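Local atomic coordinates of cytochrome C-type biogenesis protein ccmF (Thermus thermophilus, PDB entry 6ZMQ), a protein that acts as a membrane-bound heme lyase in cytochrome c maturation, binds heme b and probably takes part in heme transport across the membrane. Residues L86-R91 with A109-I114; T102-W107 with M185-P190; F153-T158 with G326-G331. One frame throughout, in Å; residues are numbered along the deposited sequence.

Contacts 1 and 2 are neighbours, their centres about 12 Å apart, and they interlock along the chain: helix 99-104, which serves contact 2, lies in sequence between the two segments of contact 1. Tyr88 OH of contact 1 also approaches Thr105 O of contact 2 at 3.1 Å, a probable hydrogen bond. Contact 3 has its centre about 16 Å from that of contact 1, and the two meet through Ile114, whose CD1 lies 3.8 Å from Val155 O. Contacts 2 and 3 stay apart, about 9 Å between nearest atoms. All three lie away from the heme sites; contact 3 lines a phosphatidylethanolamine pocket, and Val188 of contact 2 belongs to another.

Contact 1 of 3, residues L86-R91 with A109-I114; sequences LAYVAR and ALEGSI
Tyr88 joins the short helix 87-92 to the first turn of helix 110-129 in a small helix-to-helix contact built almost wholly on one aromatic side chain. The axes of 87-91 and 110-114 come within 10.7 Å, a gap that the long side chain of Tyr88 spans. With CG anti to the backbone N (chi1 -175°), the ring of Tyr88 reaches straight across to the start of the other helix.

There its parts meet different partners. The hydroxyl OH accepts a weak, bent hydrogen bond from Ala109 N, 3.1 Å away with an N-H...O angle of 132°. Ala109 precedes the helix at the N-cap position, and its small methyl CB rests at the ring edge, 3.6 Å from Tyr88 CE1. Over one face lies the backbone of Gly112, its N 3.6 Å from Tyr88 CZ. Glycine suits this site because a side chain would point at the phenol and run into OH. Glu111 passes the ring in the opposite direction, its carboxylate turned 76° from the ring plane and OE2 3.5 Å from Tyr88 CD1; its chain is bent at chi2. Leu75 of helix 61-81 and Ala108 also pack against Tyr88.

Arg91 NH2 remains 5.3 Å from Glu111 OE2, too far for a salt bridge, although the opposite charges probably attract weakly. The chemistry is mixed: the ring packs against backbone and methyl, while the phenol oxygen meets an N-H at a helix start, where the helix dipole would probably favour it.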
loop_
_atom_site.group_PDB
_atom_site.type_symbol
_atom_site.label_atom_id
_atom_site.label_comp_id
_atom_site.label_asym_id
_atom_site.label_seq_id
_atom_site.Cartn_x
_atom_site.Cartn_y
_atom_site.Cartn_z
ATOM N N LEU A 86 -11.869 -30.020 -1.772
ATOM C CA LEU A 86 -12.342 -28.685 -1.441
ATOM C C LEU A 86 -12.401 -27.835 -2.704
ATOM O O LEU A 86 -11.627 -28.034 -3.645
ATOM C CB LEU A 86 -11.429 -28.029 -0.412
ATOM C CG LEU A 86 -11.021 -28.839 0.812
ATOM C CD1 LEU A 86 -9.662 -28.372 1.278
ATOM C CD2 LEU A 86 -12.024 -28.627 1.897
ATOM N N ALA A 87 -13.345 -26.891 -2.721
ATOM C CA ALA A 87 -13.591 -26.091 -3.921
ATOM C C ALA A 87 -12.453 -25.111 -4.184
ATOM O O ALA A 87 -12.077 -24.879 -5.342
ATOM C CB ALA A 87 -14.922 -25.350 -3.795
ATOM N N TYR A 88 -11.901 -24.524 -3.114
ATOM C CA TYR A 88 -10.860 -23.504 -3.235
ATOM C C TYR A 88 -9.565 -24.081 -3.803
ATOM O O TYR A 88 -8.914 -23.453 -4.645
ATOM C CB TYR A 88 -10.624 -22.871 -1.865
ATOM C CG TYR A 88 -9.662 -21.705 -1.835
ATOM C CD1 TYR A 88 -9.883 -20.575 -2.618
ATOM C CD2 TYR A 88 -8.547 -21.720 -0.999
ATOM C CE1 TYR A 88 -9.016 -19.501 -2.573
ATOM C CE2 TYR A 88 -7.666 -20.650 -0.960
ATOM C CZ TYR A 88 -7.909 -19.545 -1.751
ATOM O OH TYR A 88 -7.049 -18.475 -1.718
ATOM N N VAL A 89 -9.198 -25.296 -3.389
ATOM C CA VAL A 89 -7.960 -25.895 -3.883
ATOM C C VAL A 89 -8.161 -26.494 -5.278
ATOM O O VAL A 89 -7.274 -26.395 -6.129
ATOM C CB VAL A 89 -7.407 -26.911 -2.855
ATOM C CG1 VAL A 89 -8.432 -27.945 -2.486
ATOM C CG2 VAL A 89 -6.098 -27.570 -3.326
ATOM N N ALA A 90 -9.337 -27.077 -5.557
ATOM C CA ALA A 90 -9.618 -27.621 -6.888
ATOM C C ALA A 90 -9.714 -26.514 -7.932
ATOM O O ALA A 90 -9.402 -26.724 -9.110
ATOM C CB ALA A 90 -10.902 -28.451 -6.865
ATOM N N ARG A 91 -10.164 -25.326 -7.517
ATOM C CA ARG A 91 -10.157 -24.185 -8.427
ATOM C C ARG A 91 -8.827 -23.433 -8.409
ATOM O O ARG A 91 -8.566 -22.630 -9.312
ATOM C CB ARG A 91 -11.331 -23.258 -8.108
ATOM C CG ARG A 91 -12.526 -23.545 -9.011
ATOM C CD ARG A 91 -13.609 -22.455 -8.965
ATOM N NE ARG A 91 -14.174 -22.137 -7.647
ATOM C CZ ARG A 91 -14.914 -22.944 -6.883
ATOM N NH1 ARG A 91 -15.270 -24.161 -7.284
ATOM N NH2 ARG A 91 -15.353 -22.503 -5.713
ATOM N N ALA A 109 -7.225 -16.618 -4.167
ATOM C CA ALA A 109 -8.539 -16.033 -4.387
ATOM C C ALA A 109 -9.114 -15.552 -3.053
ATOM O O ALA A 109 -8.383 -15.331 -2.088
ATOM C CB ALA A 109 -9.464 -17.013 -5.102
ATOM N N LEU A 110 -10.442 -15.377 -3.011
ATOM C CA LEU A 110 -11.083 -14.523 -2.008
ATOM C C LEU A 110 -11.065 -15.147 -0.609
ATOM O O LEU A 110 -10.657 -14.497 0.363
ATOM C CB LEU A 110 -12.510 -14.189 -2.472
ATOM C CG LEU A 110 -13.479 -13.217 -1.772
ATOM C CD1 LEU A 110 -14.462 -12.699 -2.810
ATOM C CD2 LEU A 110 -14.265 -13.805 -0.601
ATOM N N GLU A 111 -11.580 -16.380 -0.483
ATOM C CA GLU A 111 -11.815 -17.010 0.821
ATOM C C GLU A 111 -10.519 -17.287 1.595
ATOM O O GLU A 111 -10.438 -17.052 2.812
ATOM C CB GLU A 111 -12.620 -18.297 0.632
ATOM C CG GLU A 111 -13.915 -18.154 -0.178
ATOM C CD GLU A 111 -13.756 -18.461 -1.660
ATOM O OE1 GLU A 111 -14.302 -17.699 -2.484
ATOM O OE2 GLU A 111 -13.091 -19.463 -2.001
ATOM N N GLY A 112 -9.494 -17.795 0.905
ATOM C CA GLY A 112 -8.192 -17.946 1.537
ATOM C C GLY A 112 -7.552 -16.623 1.914
ATOM O O GLY A 112 -6.860 -16.531 2.936
ATOM N N SER A 113 -7.800 -15.573 1.125
ATOM C CA SER A 113 -7.215 -14.277 1.448
ATOM C C SER A 113 -7.902 -13.636 2.644
ATOM O O SER A 113 -7.246 -12.949 3.431
ATOM C CB SER A 113 -7.246 -13.345 0.240
ATOM O OG SER A 113 -8.553 -13.175 -0.264
ATOM N N ILE A 114 -9.209 -13.865 2.824
ATOM C CA ILE A 114 -9.807 -13.347 4.053
ATOM C C ILE A 114 -9.443 -14.227 5.245
ATOM O O ILE A 114 -9.451 -13.744 6.383
ATOM C CB ILE A 114 -11.331 -13.117 3.943
ATOM C CG1 ILE A 114 -12.074 -14.315 3.377
ATOM C CG2 ILE A 114 -11.627 -11.907 3.083
ATOM C CD1 ILE A 114 -13.495 -14.456 3.881
#

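Contact 2 of 3, residues T102-W107 with M185-P190; sequences TLVTPW and MMAVHP
Val104 and Ala187 bring the two backbones closest, their CA atoms 5.8 Å apart. Residues 102-104 lie on helix 99-104, and the segment continues through Pro106 to Trp107; residues 185-190 form the opening turns of helix 185-213. That helix is kinked at Pro190, whose ring nitrogen carries no hydrogen to give to the turn before.

Small and branched residues suit the close approach. The methyl CB of Ala187 packs against the fork of Val104, 3.7 Å from Val104 CB and 3.7 Å from Val104 CG1, with CG2 scarcely farther. The alanine methyl is small enough to sit in the fork of the valine at this short CA separation.

Trp107 supplies the polar link. Its CG sits between the backbone N and the carbonyl carbon (chi1 61°), which folds the indole back over its own chain, one face above Val104 O, and turns NE1 to the other helix. Trp107 NE1 donates to Ala187 O at 2.9 Å with an N-H...O angle of 147°, meeting a lone pair in the carbonyl plane; the oxygen lies slightly off the ring plane. The contact thereby ties the break between helices 99-104 and 110-129, within a predicted transmembrane span, to the start of a later helix in this bundle of membrane helices. A phenylalanine in place of Trp107 would probably leave Ala187 O without its indole N-H donor and lose the five-membered-ring atoms that touch Pro190.

Pro190 crosses the indole at about a right angle, its CB 4.0 Å from Trp107 CD1. Ser113 and Leu116 of helix 110-129 also touch Trp107, while Met185 packs against Trp243 and Trp244 of helix 224-247.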
loop_
_atom_site.group_PDB
_atom_site.type_symbol
_atom_site.label_atom_id
_atom_site.label_comp_id
_atom_site.label_asym_id
_atom_site.label_seq_id
_atom_site.Cartn_x
_atom_site.Cartn_y
_atom_site.Cartn_z
ATOM N N THR A 102 2.549 -22.913 -4.150
ATOM C CA THR A 102 1.651 -23.647 -3.261
ATOM C C THR A 102 1.584 -23.039 -1.867
ATOM O O THR A 102 0.603 -23.273 -1.154
ATOM C CB THR A 102 2.062 -25.117 -3.137
ATOM O OG1 THR A 102 3.472 -25.210 -2.908
ATOM C CG2 THR A 102 1.688 -25.896 -4.378
ATOM N N LEU A 103 2.600 -22.276 -1.455
ATOM C CA LEU A 103 2.537 -21.609 -0.163
ATOM C C LEU A 103 1.917 -20.219 -0.247
ATOM O O LEU A 103 1.573 -19.651 0.795
ATOM C CB LEU A 103 3.926 -21.519 0.494
ATOM C CG LEU A 103 4.683 -22.832 0.771
ATOM C CD1 LEU A 103 6.170 -22.727 0.416
ATOM C CD2 LEU A 103 4.478 -23.336 2.205
ATOM N N VAL A 104 1.771 -19.657 -1.447
ATOM C CA VAL A 104 1.114 -18.369 -1.634
ATOM C C VAL A 104 -0.229 -18.510 -2.343
ATOM O O VAL A 104 -0.905 -17.505 -2.594
ATOM C CB VAL A 104 2.028 -17.374 -2.364
ATOM C CG1 VAL A 104 3.394 -17.302 -1.683
ATOM C CG2 VAL A 104 2.163 -17.724 -3.840
ATOM N N THR A 105 -0.646 -19.735 -2.643
ATOM C CA THR A 105 -2.044 -20.072 -2.932
ATOM C C THR A 105 -3.015 -19.916 -1.740
ATOM O O THR A 105 -4.164 -19.523 -1.995
ATOM C CB THR A 105 -2.104 -21.495 -3.512
ATOM O OG1 THR A 105 -1.190 -21.579 -4.604
ATOM C CG2 THR A 105 -3.460 -21.812 -4.121
ATOM N N PRO A 106 -2.662 -20.128 -0.450
ATOM C CA PRO A 106 -3.643 -19.834 0.623
ATOM C C PRO A 106 -4.073 -18.374 0.798
ATOM O O PRO A 106 -4.801 -18.102 1.752
ATOM C CB PRO A 106 -2.930 -20.316 1.895
ATOM C CG PRO A 106 -2.140 -21.385 1.450
ATOM C CD PRO A 106 -1.567 -20.923 0.165
ATOM N N TRP A 107 -3.656 -17.427 -0.056
ATOM C CA TRP A 107 -4.383 -16.172 -0.196
ATOM C C TRP A 107 -4.596 -15.798 -1.664
ATOM O O TRP A 107 -4.691 -14.608 -1.979
ATOM C CB TRP A 107 -3.679 -15.043 0.589
ATOM C CG TRP A 107 -2.280 -14.695 0.179
ATOM C CD1 TRP A 107 -1.902 -13.802 -0.781
ATOM C CD2 TRP A 107 -1.065 -15.221 0.734
ATOM N NE1 TRP A 107 -0.531 -13.742 -0.862
ATOM C CE2 TRP A 107 0.005 -14.609 0.055
ATOM C CE3 TRP A 107 -0.777 -16.158 1.732
ATOM C CZ2 TRP A 107 1.337 -14.902 0.345
ATOM C CZ3 TRP A 107 0.549 -16.449 2.020
ATOM C CH2 TRP A 107 1.583 -15.821 1.327
ATOM N N MET A 185 5.344 -11.001 -6.964
ATOM C CA MET A 185 4.742 -9.844 -6.300
ATOM C C MET A 185 3.224 -9.985 -6.195
ATOM O O MET A 185 2.621 -9.463 -5.255
ATOM C CB MET A 185 5.151 -8.540 -6.994
ATOM C CG MET A 185 4.844 -7.253 -6.193
ATOM S SD MET A 185 6.133 -6.006 -6.342
ATOM C CE MET A 185 7.446 -6.828 -5.441
ATOM N N MET A 186 2.598 -10.788 -7.075
ATOM C CA MET A 186 1.187 -11.157 -6.893
ATOM C C MET A 186 0.961 -12.016 -5.647
ATOM O O MET A 186 -0.181 -12.152 -5.187
ATOM C CB MET A 186 0.655 -11.846 -8.161
ATOM C CG MET A 186 -0.868 -11.661 -8.376
ATOM S SD MET A 186 -1.707 -12.667 -9.617
ATOM C CE MET A 186 -1.236 -11.777 -11.105
ATOM N N ALA A 187 2.026 -12.582 -5.088
ATOM C CA ALA A 187 2.053 -13.067 -3.718
ATOM C C ALA A 187 2.236 -11.951 -2.691
ATOM O O ALA A 187 1.486 -11.897 -1.710
ATOM C CB ALA A 187 3.193 -14.070 -3.566
ATOM N N VAL A 188 3.202 -11.047 -2.889
ATOM C CA VAL A 188 3.638 -10.198 -1.781
ATOM C C VAL A 188 3.017 -8.798 -1.780
ATOM O O VAL A 188 2.994 -8.150 -0.724
ATOM C CB VAL A 188 5.183 -10.118 -1.703
ATOM C CG1 VAL A 188 5.792 -11.526 -1.810
ATOM C CG2 VAL A 188 5.760 -9.195 -2.756
ATOM N N HIS A 189 2.505 -8.318 -2.913
ATOM C CA HIS A 189 1.670 -7.116 -2.898
ATOM C C HIS A 189 0.338 -7.261 -2.143
ATOM O O HIS A 189 -0.111 -6.241 -1.588
ATOM C CB HIS A 189 1.473 -6.636 -4.348
ATOM C CG HIS A 189 0.663 -5.391 -4.501
ATOM N ND1 HIS A 189 -0.715 -5.386 -4.524
ATOM C CD2 HIS A 189 1.048 -4.110 -4.684
ATOM C CE1 HIS A 189 -1.143 -4.149 -4.707
ATOM N NE2 HIS A 189 -0.091 -3.356 -4.808
ATOM N N PRO A 190 -0.373 -8.418 -2.121
ATOM C CA PRO A 190 -1.516 -8.523 -1.184
ATOM C C PRO A 190 -1.168 -8.385 0.297
ATOM O O PRO A 190 -1.773 -7.529 0.966
ATOM C CB PRO A 190 -2.075 -9.916 -1.492
ATOM C CG PRO A 190 -1.851 -10.071 -2.933
ATOM C CD PRO A 190 -0.513 -9.449 -3.184
#

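Contact 3 of 3, residues F153-T158 with G326-G331; sequences FGVMAT and GPAFLG. With PTY (phosphatidylethanolamine), chain E.
Ala328 and Val155 meet methyl to methyl where helix 325-345 passes helix 135-157, two predicted transmembrane helices with a bound phosphatidylethanolamine beside them. Following the second helix from Gly326, the first residue to meet the lipid is Pro327: its CB lies 3.9 Å from the ester oxygen O7, and its carbonyl oxygen faces C13 of the same acyl chain.

Ala328 comes next and carries the direct contact. Ala328 CB is 3.8 Å from Val155 CG2. The same Ala328 CB lies 4.0 Å from C11 of the lipid (PTY), so a single methyl serves both the helix and the acyl chain. A small residue suits this point, where the backbones are nearest, 7.3 Å between the CA atoms of Val155 and Ala328.

Phe329 follows, its ring making only a loose, oblique approach to the other branch of the same valine, with Phe329 CE1 4.5 Å from Val155 CG1. The ring belongs to an aromatic cluster, stacking with Phe307 and meeting Phe151 edge-to-face.

Gly331 closes the segment with its backbone C 4.0 Å from lipid C16; a side chain there would collide with the acyl chain. Gly154 plays the matching part on the first helix, where its bare backbone lets the second acyl chain lie close, C36 being 3.9 Å from Gly154 C. Thr158 turns its methyl to this chain too: with OG1 anti to the backbone N (chi1 175°), CG2 falls between the backbone N and the carbonyl carbon and approaches C34.

Everything that meets between the helices is apolar, so their direct contact rests on van der Waals packing of apolar side chains. The two glycines and one shared methyl let the acyl chains run along the helices, consistent with the lipid being part of the packed interface.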
loop_
_atom_site.group_PDB
_atom_site.type_symbol
_atom_site.label_atom_id
_atom_site.label_comp_id
_atom_site.label_asym_id
_atom_site.label_seq_id
_atom_site.Cartn_x
_atom_site.Cartn_y
_atom_site.Cartn_z
ATOM N N PHE A 153 -14.451 -13.612 10.584
ATOM C CA PHE A 153 -14.735 -15.036 10.668
ATOM C C PHE A 153 -16.220 -15.337 10.467
ATOM O O PHE A 153 -16.561 -16.428 10.002
ATOM C CB PHE A 153 -14.177 -15.589 11.975
ATOM C CG PHE A 153 -12.681 -15.781 11.929
ATOM C CD1 PHE A 153 -12.140 -16.913 11.345
ATOM C CD2 PHE A 153 -11.816 -14.796 12.393
ATOM C CE1 PHE A 153 -10.767 -17.088 11.266
ATOM C CE2 PHE A 153 -10.438 -14.963 12.320
ATOM C CZ PHE A 153 -9.922 -16.111 11.752
ATOM N N GLY A 154 -17.110 -14.382 10.757
ATOM C CA GLY A 154 -18.488 -14.498 10.303
ATOM C C GLY A 154 -18.614 -14.476 8.790
ATOM O O GLY A 154 -19.253 -15.352 8.202
ATOM N N VAL A 155 -17.930 -13.526 8.131
ATOM C CA VAL A 155 -17.978 -13.417 6.671
ATOM C C VAL A 155 -17.167 -14.539 6.022
ATOM O O VAL A 155 -17.181 -14.710 4.801
ATOM C CB VAL A 155 -17.493 -12.021 6.214
ATOM C CG1 VAL A 155 -15.964 -11.931 6.090
ATOM C CG2 VAL A 155 -18.176 -11.576 4.927
ATOM N N MET A 156 -16.332 -15.218 6.811
ATOM C CA MET A 156 -15.681 -16.439 6.366
ATOM C C MET A 156 -16.534 -17.680 6.639
ATOM O O MET A 156 -16.306 -18.727 6.031
ATOM C CB MET A 156 -14.332 -16.560 7.066
ATOM C CG MET A 156 -13.263 -17.373 6.353
ATOM S SD MET A 156 -11.794 -17.421 7.402
ATOM C CE MET A 156 -11.657 -15.699 7.914
ATOM N N ALA A 157 -17.468 -17.621 7.595
ATOM C CA ALA A 157 -18.203 -18.831 7.941
ATOM C C ALA A 157 -19.581 -18.946 7.303
ATOM O O ALA A 157 -19.882 -20.005 6.741
ATOM C CB ALA A 157 -18.372 -18.955 9.457
ATOM N N THR A 158 -20.424 -17.909 7.341
ATOM C CA THR A 158 -21.766 -18.096 6.780
ATOM C C THR A 158 -21.735 -17.910 5.263
ATOM O O THR A 158 -22.423 -18.623 4.526
ATOM C CB THR A 158 -22.816 -17.186 7.456
ATOM O OG1 THR A 158 -24.076 -17.335 6.785
ATOM C CG2 THR A 158 -22.435 -15.692 7.474
ATOM N N GLY A 326 -19.288 -8.350 -1.010
ATOM C CA GLY A 326 -19.341 -6.908 -1.150
ATOM C C GLY A 326 -20.396 -6.144 -0.354
ATOM O O GLY A 326 -20.093 -5.075 0.187
ATOM N N PRO A 327 -21.657 -6.630 -0.311
ATOM C CA PRO A 327 -22.616 -6.081 0.673
ATOM C C PRO A 327 -22.155 -6.135 2.127
ATOM O O PRO A 327 -22.359 -5.155 2.861
ATOM C CB PRO A 327 -23.864 -6.948 0.446
ATOM C CG PRO A 327 -23.820 -7.267 -0.995
ATOM C CD PRO A 327 -22.371 -7.352 -1.390
ATOM N N ALA A 328 -21.512 -7.230 2.549
ATOM C CA ALA A 328 -21.034 -7.342 3.926
ATOM C C ALA A 328 -19.889 -6.373 4.195
ATOM O O ALA A 328 -19.840 -5.731 5.254
ATOM C CB ALA A 328 -20.607 -8.779 4.227
ATOM N N PHE A 329 -18.972 -6.238 3.231
ATOM C CA PHE A 329 -17.864 -5.301 3.395
ATOM C C PHE A 329 -18.333 -3.850 3.339
ATOM O O PHE A 329 -17.771 -2.999 4.038
ATOM C CB PHE A 329 -16.796 -5.567 2.338
ATOM C CG PHE A 329 -15.759 -6.547 2.787
ATOM C CD1 PHE A 329 -15.952 -7.910 2.598
ATOM C CD2 PHE A 329 -14.631 -6.118 3.473
ATOM C CE1 PHE A 329 -15.008 -8.827 3.032
ATOM C CE2 PHE A 329 -13.692 -7.025 3.920
ATOM C CZ PHE A 329 -13.878 -8.383 3.696
ATOM N N LEU A 330 -19.389 -3.564 2.563
ATOM C CA LEU A 330 -19.969 -2.224 2.539
ATOM C C LEU A 330 -20.635 -1.886 3.870
ATOM O O LEU A 330 -20.467 -0.771 4.384
ATOM C CB LEU A 330 -20.961 -2.114 1.375
ATOM C CG LEU A 330 -21.740 -0.826 1.089
ATOM C CD1 LEU A 330 -21.754 -0.557 -0.402
ATOM C CD2 LEU A 330 -23.172 -0.945 1.595
ATOM N N GLY A 331 -21.369 -2.848 4.447
ATOM C CA GLY A 331 -21.937 -2.656 5.777
ATOM C C GLY A 331 -20.890 -2.497 6.867
ATOM O O GLY A 331 -21.063 -1.703 7.796
HETATM C C1 PTY E . -27.355 -11.562 2.195
HETATM C C2 PTY E . -31.031 -11.857 -3.940
HETATM C C3 PTY E . -29.872 -10.940 -3.552
HETATM O O4 PTY E . -26.324 -12.505 2.235
HETATM C C5 PTY E . -26.733 -10.108 0.219
HETATM C C6 PTY E . -26.874 -10.175 1.752
HETATM O O7 PTY E . -25.678 -9.797 2.413
HETATM C C8 PTY E . -25.831 -8.957 3.545
HETATM O O10 PTY E . -26.918 -8.692 3.932
HETATM C C11 PTY E . -24.618 -8.366 4.292
HETATM C C12 PTY E . -25.011 -7.641 5.598
HETATM C C13 PTY E . -23.978 -6.582 6.039
HETATM C C14 PTY E . -23.669 -6.601 7.546
HETATM C C15 PTY E . -22.221 -6.178 7.845
HETATM C C16 PTY E . -22.056 -5.490 9.212
HETATM C C17 PTY E . -21.058 -6.261 10.093
HETATM C C18 PTY E . -20.317 -5.367 11.098
HETATM C C19 PTY E . -19.512 -6.224 12.084
HETATM C C20 PTY E . -19.056 -5.390 13.290
HETATM C C21 PTY E . -18.783 -6.285 14.504
HETATM C C22 PTY E . -19.290 -5.629 15.796
HETATM C C23 PTY E . -18.267 -4.624 16.338
HETATM C C24 PTY E . -18.715 -4.082 17.700
HETATM C C25 PTY E . -17.619 -3.247 18.370
HETATM C C26 PTY E . -18.106 -1.811 18.578
HETATM C C27 PTY E . -17.578 -1.247 19.897
HETATM C C28 PTY E . -17.648 0.276 19.830
HETATM C C29 PTY E . -17.707 0.883 21.227
HETATM C C30 PTY E . -26.585 -13.539 3.145
HETATM C C31 PTY E . -26.310 -13.320 4.633
HETATM O O30 PTY E . -27.033 -14.571 2.768
HETATM C C32 PTY E . -24.883 -12.797 4.812
HETATM C C33 PTY E . -24.638 -12.316 6.244
HETATM C C34 PTY E . -23.146 -12.032 6.439
HETATM C C35 PTY E . -22.894 -11.478 7.843
HETATM C C36 PTY E . -21.478 -11.812 8.316
HETATM C C37 PTY E . -21.459 -11.908 9.842
HETATM C C38 PTY E . -20.504 -10.859 10.414
HETATM C C39 PTY E . -20.614 -10.789 11.938
HETATM C C40 PTY E . -21.375 -9.524 12.337
HETATM C C41 PTY E . -21.226 -9.237 13.832
HETATM C C42 PTY E . -22.373 -9.888 14.604
HETATM C C43 PTY E . -22.559 -9.171 15.938
HETATM C C44 PTY E . -21.980 -10.047 17.044
HETATM P P1 PTY E . -28.926 -10.875 -1.109
HETATM O O11 PTY E . -29.062 -11.574 -2.599
HETATM O O12 PTY E . -29.227 -9.400 -1.223
HETATM O O13 PTY E . -29.963 -11.503 -0.212
HETATM O O14 PTY E . -27.428 -11.134 -0.450
HETATM N N1 PTY E . -32.288 -11.183 -3.668
#